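Local coordinates for putative riboflavin biosynthesis protein (Shewanella loihica, PDB 3KY8), which probably reduces 5-amino-6-(5-phosphoribosylamino)uracil in riboflavin biosynthesis, as a member of the RibD C-terminal family, at residues F25-L30 against D42-V47; T153-L158 against D185-T190. All coordinates share one frame; numbering follows the deposited sequence.

Contact 1: residues F25-L30 against D42-V47; sequences FIATSL and DWLHSV
Trp43 and Leu44, in the loop between strand 21-29 and helix 57-63, meet Ala27, Thr28 and Ser29 by van der Waals packing. The side-chain part is small. Ala27 CB lies 3.7 Å from Leu44 CD2, one methyl against another. The same Leu44 CD2 also sits 3.6 Å above the plane of the Trp43 ring, offset toward its rim.

The indole meets backbone rather than side chain. Its six-membered ring leads: Trp43 CH2 comes within 3.8 Å of Thr28 C and of Ser29 N. The ring meets this peptide at a slant, neither face-on nor edge-on. Ala27 O lies at the ring edge, 4.0 Å from Trp43 CH2. The first torsion of Trp43 places CG between its own N and carbonyl carbon (chi1 56°), and from there the ring reaches the strand.

None of the polar bonds joins the two segments. Trp43 O accepts from both Ser46 OG (2.8 Å) and Ser46 N, which ties the short 3-10 turn 42-45 to the residue after it. Outside, Ser29 OG bonds Asp31 OD1 and Tyr33 N, and Trp43 NE1 bonds Lys40 O weakly.

A serine in place of Trp43 would probably leave a gap beside the Thr28-Ser29 peptide and take the edge-to-face partner from Phe155. Methyl on methyl and indole on backbone, the contact rests on fit rather than on directed bonds.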
loop_
_atom_site.group_PDB
_atom_site.type_symbol
_atom_site.label_atom_id
_atom_site.label_comp_id
_atom_site.label_asym_id
_atom_site.label_seq_id
_atom_site.Cartn_x
_atom_site.Cartn_y
_atom_site.Cartn_z
ATOM N N PHE A 25 -9.771 -6.841 -7.732
ATOM C CA PHE A 25 -10.459 -6.971 -6.440
ATOM C C PHE A 25 -9.622 -7.901 -5.550
ATOM O O PHE A 25 -9.638 -9.131 -5.703
ATOM C CB PHE A 25 -11.892 -7.493 -6.652
ATOM C CG PHE A 25 -12.711 -7.612 -5.377
ATOM C CD1 PHE A 25 -12.653 -8.746 -4.604
ATOM C CD2 PHE A 25 -13.545 -6.593 -4.965
ATOM C CE1 PHE A 25 -13.410 -8.844 -3.463
ATOM C CE2 PHE A 25 -14.293 -6.695 -3.818
ATOM C CZ PHE A 25 -14.214 -7.797 -3.070
ATOM N N ILE A 26 -8.883 -7.318 -4.616
ATOM C CA ILE A 26 -7.821 -8.045 -3.949
ATOM C C ILE A 26 -7.566 -7.572 -2.513
ATOM O O ILE A 26 -7.720 -6.392 -2.183
ATOM C CB ILE A 26 -6.481 -7.946 -4.781
ATOM C CG1 ILE A 26 -5.573 -9.180 -4.502
ATOM C CG2 ILE A 26 -5.776 -6.609 -4.481
ATOM C CD1 ILE A 26 -4.598 -9.504 -5.615
ATOM N N ALA A 27 -7.143 -8.506 -1.669
ATOM C CA ALA A 27 -6.793 -8.208 -0.291
ATOM C C ALA A 27 -5.284 -8.061 -0.264
ATOM O O ALA A 27 -4.571 -8.873 -0.823
ATOM C CB ALA A 27 -7.221 -9.339 0.614
ATOM N N THR A 28 -4.809 -7.017 0.393
ATOM C CA THR A 28 -3.383 -6.786 0.602
ATOM C C THR A 28 -3.104 -6.507 2.089
ATOM O O THR A 28 -3.958 -6.012 2.838
ATOM C CB THR A 28 -2.917 -5.573 -0.290
ATOM O OG1 THR A 28 -1.533 -5.353 -0.119
ATOM C CG2 THR A 28 -3.590 -4.308 0.099
ATOM N N SER A 29 -1.882 -6.785 2.500
ATOM C CA SER A 29 -1.376 -6.310 3.773
ATOM C C SER A 29 -1.119 -4.812 3.702
ATOM O O SER A 29 -1.190 -4.187 2.631
ATOM C CB SER A 29 -0.102 -7.048 4.156
ATOM O OG SER A 29 0.963 -6.682 3.282
ATOM N N LEU A 30 -0.815 -4.235 4.861
ATOM C CA LEU A 30 -0.611 -2.793 4.949
ATOM C C LEU A 30 0.555 -2.408 4.041
ATOM O O LEU A 30 0.519 -1.395 3.360
ATOM C CB LEU A 30 -0.386 -2.388 6.421
ATOM C CG LEU A 30 -0.088 -0.941 6.794
ATOM C CD1 LEU A 30 -0.803 0.076 5.895
ATOM C CD2 LEU A 30 -0.456 -0.808 8.272
ATOM N N ASP A 42 -3.032 -16.983 5.791
ATOM C CA ASP A 42 -3.511 -17.121 7.159
ATOM C C ASP A 42 -3.763 -15.751 7.810
ATOM O O ASP A 42 -4.674 -15.603 8.617
ATOM C CB ASP A 42 -2.484 -17.880 8.018
ATOM C CG ASP A 42 -2.238 -19.306 7.544
ATOM O OD1 ASP A 42 -3.156 -19.967 7.009
ATOM O OD2 ASP A 42 -1.101 -19.765 7.740
ATOM N N TRP A 43 -2.941 -14.769 7.454
ATOM C CA TRP A 43 -3.110 -13.376 7.906
ATOM C C TRP A 43 -4.458 -12.746 7.550
ATOM O O TRP A 43 -4.861 -11.795 8.201
ATOM C CB TRP A 43 -1.988 -12.504 7.354
ATOM C CG TRP A 43 -1.884 -12.544 5.871
ATOM C CD1 TRP A 43 -1.233 -13.474 5.118
ATOM C CD2 TRP A 43 -2.469 -11.626 4.959
ATOM N NE1 TRP A 43 -1.368 -13.190 3.789
ATOM C CE2 TRP A 43 -2.129 -12.066 3.655
ATOM C CE3 TRP A 43 -3.240 -10.467 5.111
ATOM C CZ2 TRP A 43 -2.513 -11.393 2.537
ATOM C CZ3 TRP A 43 -3.613 -9.791 3.995
ATOM C CH2 TRP A 43 -3.283 -10.266 2.715
ATOM N N LEU A 44 -5.139 -13.256 6.521
ATOM C CA LEU A 44 -6.507 -12.849 6.249
ATOM C C LEU A 44 -7.353 -13.120 7.481
ATOM O O LEU A 44 -8.247 -12.366 7.757
ATOM C CB LEU A 44 -7.106 -13.542 5.031
ATOM C CG LEU A 44 -6.519 -13.172 3.668
ATOM C CD1 LEU A 44 -7.275 -13.937 2.597
ATOM C CD2 LEU A 44 -6.620 -11.703 3.402
ATOM N N HIS A 45 -7.032 -14.148 8.265
ATOM C CA HIS A 45 -7.785 -14.431 9.516
ATOM C C HIS A 45 -7.358 -13.561 10.711
ATOM O O HIS A 45 -7.815 -13.795 11.815
ATOM C CB HIS A 45 -7.719 -15.931 9.892
ATOM C CG HIS A 45 -8.122 -16.853 8.778
ATOM N ND1 HIS A 45 -9.398 -16.877 8.246
ATOM C CD2 HIS A 45 -7.414 -17.780 8.087
ATOM C CE1 HIS A 45 -9.458 -17.775 7.275
ATOM N NE2 HIS A 45 -8.265 -18.337 7.159
ATOM N N SER A 46 -6.524 -12.542 10.488
ATOM C CA SER A 46 -6.084 -11.640 11.553
ATOM C C SER A 46 -7.222 -10.744 12.016
ATOM O O SER A 46 -7.192 -10.190 13.113
ATOM C CB SER A 46 -4.894 -10.785 11.097
ATOM O OG SER A 46 -5.219 -9.765 10.144
ATOM N N VAL A 47 -8.225 -10.592 11.164
ATOM C CA VAL A 47 -9.419 -9.817 11.467
ATOM C C VAL A 47 -10.603 -10.795 11.575
ATOM O O VAL A 47 -10.811 -11.582 10.678
ATOM C CB VAL A 47 -9.622 -8.768 10.356
ATOM C CG1 VAL A 47 -11.058 -8.315 10.263
ATOM C CG2 VAL A 47 -8.664 -7.592 10.606
#

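Contact 2: residues T153-L158 against D185-T190; sequences TRFPIL and DSLTQT
Thr153 OG1 accepts from Gln189 NE2 at 2.8 Å, with an N-H...O angle of 164°. The hydroxyl lies close to the amide plane of Gln189. With chi1 at -174°, opposite the main-chain nitrogen, and an extended chain beyond, Gln189 carries its amide to the threonine. Gln189 NE2 also donates to Thr55 O, so the amide joins the strand pair to a loop.

The backbones form an antiparallel pair. Thr153 and Gln189 are a non-hydrogen-bonded pair, and Arg154 and Thr188 the hydrogen-bonded pair next to it. Arg154 N donates to Thr188 O at 2.8 Å. The return bond, Thr188 N to Arg154 O, is weak at 3.3 Å. A water donates to Arg154 O and is also hydrogen-bonded to Thr188 OG1. Thr153 CA adds a C-H...O contact to Thr188 O.

Apolar packing centres on Leu187. Leu187 CD2 lies over one face of the Phe155 ring, 3.7 Å from the centroid and 14° off the normal, in a CH-pi contact. The other methyl, Leu187 CD1, meets Thr153 CG2 at 3.8 Å. Pro156 crosses Leu187 obliquely, and Pro156 CD approaches Ser186 O at 3.3 Å. Pro156 centres an inverse gamma turn, where the strand breaks before Ile157 and Leu158 pair with a strand of the second subunit. Ser186 OG bonds Val177 N of that subunit.

The water thus supplements the weak bond at Arg154 O. The amide-hydroxyl bond and the leucine-phenylalanine contact tie the same two strands through their side chains, close to the subunit interface.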
loop_
_atom_site.group_PDB
_atom_site.type_symbol
_atom_site.label_atom_id
_atom_site.label_comp_id
_atom_site.label_asym_id
_atom_site.label_seq_id
_atom_site.Cartn_x
_atom_site.Cartn_y
_atom_site.Cartn_z
ATOM N N THR A 153 -8.750 -4.119 -0.445
ATOM C CA THR A 153 -9.078 -4.293 0.961
ATOM C C THR A 153 -7.788 -4.454 1.715
ATOM O O THR A 153 -7.092 -5.460 1.571
ATOM C CB THR A 153 -10.026 -5.494 1.164
ATOM O OG1 THR A 153 -11.176 -5.261 0.358
ATOM C CG2 THR A 153 -10.489 -5.640 2.580
ATOM N N ARG A 154 -7.467 -3.436 2.503
ATOM C CA ARG A 154 -6.189 -3.375 3.165
ATOM C C ARG A 154 -6.258 -3.787 4.636
ATOM O O ARG A 154 -7.042 -3.262 5.412
ATOM C CB ARG A 154 -5.566 -1.992 2.982
ATOM C CG ARG A 154 -4.098 -1.946 3.368
ATOM C CD ARG A 154 -3.491 -0.600 3.084
ATOM N NE ARG A 154 -3.567 -0.263 1.663
ATOM C CZ ARG A 154 -2.636 -0.528 0.750
ATOM N NH1 ARG A 154 -1.517 -1.145 1.072
ATOM N NH2 ARG A 154 -2.807 -0.121 -0.505
ATOM N N PHE A 155 -5.428 -4.758 4.988
ATOM C CA PHE A 155 -5.439 -5.352 6.316
ATOM C C PHE A 155 -4.376 -4.667 7.181
ATOM O O PHE A 155 -3.273 -4.383 6.714
ATOM C CB PHE A 155 -5.111 -6.840 6.215
ATOM C CG PHE A 155 -6.263 -7.705 5.816
ATOM C CD1 PHE A 155 -6.817 -7.614 4.569
ATOM C CD2 PHE A 155 -6.778 -8.632 6.698
ATOM C CE1 PHE A 155 -7.836 -8.389 4.228
ATOM C CE2 PHE A 155 -7.830 -9.415 6.344
ATOM C CZ PHE A 155 -8.357 -9.296 5.121
ATOM N N PRO A 156 -4.683 -4.428 8.463
ATOM C CA PRO A 156 -3.826 -3.662 9.334
ATOM C C PRO A 156 -2.657 -4.491 9.870
ATOM O O PRO A 156 -2.410 -4.530 11.107
ATOM C CB PRO A 156 -4.775 -3.278 10.440
ATOM C CG PRO A 156 -5.569 -4.413 10.589
ATOM C CD PRO A 156 -5.854 -4.909 9.203
ATOM N N ILE A 157 -1.928 -5.135 8.953
ATOM C CA ILE A 157 -0.814 -5.998 9.342
ATOM C C ILE A 157 0.391 -5.704 8.448
ATOM O O ILE A 157 0.224 -5.509 7.260
ATOM C CB ILE A 157 -1.245 -7.497 9.337
ATOM C CG1 ILE A 157 -0.141 -8.390 9.946
ATOM C CG2 ILE A 157 -1.644 -7.947 7.966
ATOM C CD1 ILE A 157 -0.563 -9.833 10.261
ATOM N N LEU A 158 1.573 -5.561 9.039
ATOM C CA LEU A 158 2.839 -5.520 8.281
ATOM C C LEU A 158 3.382 -6.948 8.209
ATOM O O LEU A 158 3.773 -7.536 9.227
ATOM C CB LEU A 158 3.872 -4.592 8.930
ATOM C CG LEU A 158 3.512 -3.083 8.894
ATOM C CD1 LEU A 158 4.433 -2.289 9.769
ATOM C CD2 LEU A 158 3.408 -2.457 7.477
ATOM N N ASP A 185 -15.005 -3.564 10.792
ATOM C CA ASP A 185 -14.312 -2.832 11.866
ATOM C C ASP A 185 -12.807 -2.609 11.739
ATOM O O ASP A 185 -12.330 -1.583 12.245
ATOM C CB ASP A 185 -14.599 -3.439 13.256
ATOM C CG ASP A 185 -15.915 -2.940 13.847
ATOM O OD1 ASP A 185 -16.009 -1.702 14.108
ATOM O OD2 ASP A 185 -16.838 -3.781 14.051
ATOM N N SER A 186 -12.028 -3.497 11.127
ATOM C CA SER A 186 -10.602 -3.170 11.034
ATOM C C SER A 186 -9.986 -3.287 9.684
ATOM O O SER A 186 -8.784 -3.446 9.610
ATOM C CB SER A 186 -9.733 -3.949 12.065
ATOM O OG SER A 186 -8.740 -3.093 12.707
ATOM N N LEU A 187 -10.779 -3.178 8.619
ATOM C CA LEU A 187 -10.246 -3.211 7.264
ATOM C C LEU A 187 -10.669 -1.947 6.579
ATOM O O LEU A 187 -11.745 -1.413 6.861
ATOM C CB LEU A 187 -10.798 -4.413 6.490
ATOM C CG LEU A 187 -10.645 -5.808 7.073
ATOM C CD1 LEU A 187 -11.195 -6.846 6.100
ATOM C CD2 LEU A 187 -9.150 -6.044 7.447
ATOM N N THR A 188 -9.813 -1.430 5.709
ATOM C CA THR A 188 -10.216 -0.352 4.825
ATOM C C THR A 188 -10.418 -0.981 3.496
ATOM O O THR A 188 -9.656 -1.868 3.119
ATOM C CB THR A 188 -9.231 0.836 4.750
ATOM O OG1 THR A 188 -7.945 0.403 4.238
ATOM C CG2 THR A 188 -9.095 1.489 6.133
ATOM N N GLN A 189 -11.484 -0.567 2.815
ATOM C CA GLN A 189 -11.763 -0.982 1.456
ATOM C C GLN A 189 -11.955 0.274 0.596
ATOM O O GLN A 189 -12.906 1.019 0.801
ATOM C CB GLN A 189 -12.990 -1.893 1.386
ATOM C CG GLN A 189 -13.240 -2.475 -0.019
ATOM C CD GLN A 189 -14.312 -3.539 -0.053
ATOM O OE1 GLN A 189 -15.506 -3.220 -0.054
ATOM N NE2 GLN A 189 -13.904 -4.802 -0.130
ATOM N N THR A 190 -11.044 0.479 -0.350
ATOM C CA THR A 190 -11.031 1.636 -1.204
ATOM C C THR A 190 -11.160 1.248 -2.671
ATOM O O THR A 190 -10.462 0.360 -3.144
ATOM C CB THR A 190 -9.732 2.464 -0.992
ATOM O OG1 THR A 190 -9.526 2.647 0.418
ATOM C CG2 THR A 190 -9.837 3.849 -1.655
HETATM O O HOH W 1 -6.101 -0.484 6.620
#

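In the fold
Strand 149-158 joins the two contacts: it lies between strand 21-29 and strand 187-194 in the mixed sheet. The centres of contact 1 and contact 2 are about 7 Å apart. Thr28 O and Phe155 N are 2.9 Å apart, as are Leu30 N and Ile157 O, both probable hydrogen bonds. Phe155 is the shared side chain. It meets Leu187 in contact 2, while Trp43, Leu44 and Ala27 of contact 1 also touch it. Leu44 O packs 3.3 Å from Phe155 CE2. Ala27 and Phe155 each have a side chain about 4 Å from an unidentified bound molecule, possibly the same one. It probably came from the crystallisation liquor, but its position may mark a pocket that the two contacts border.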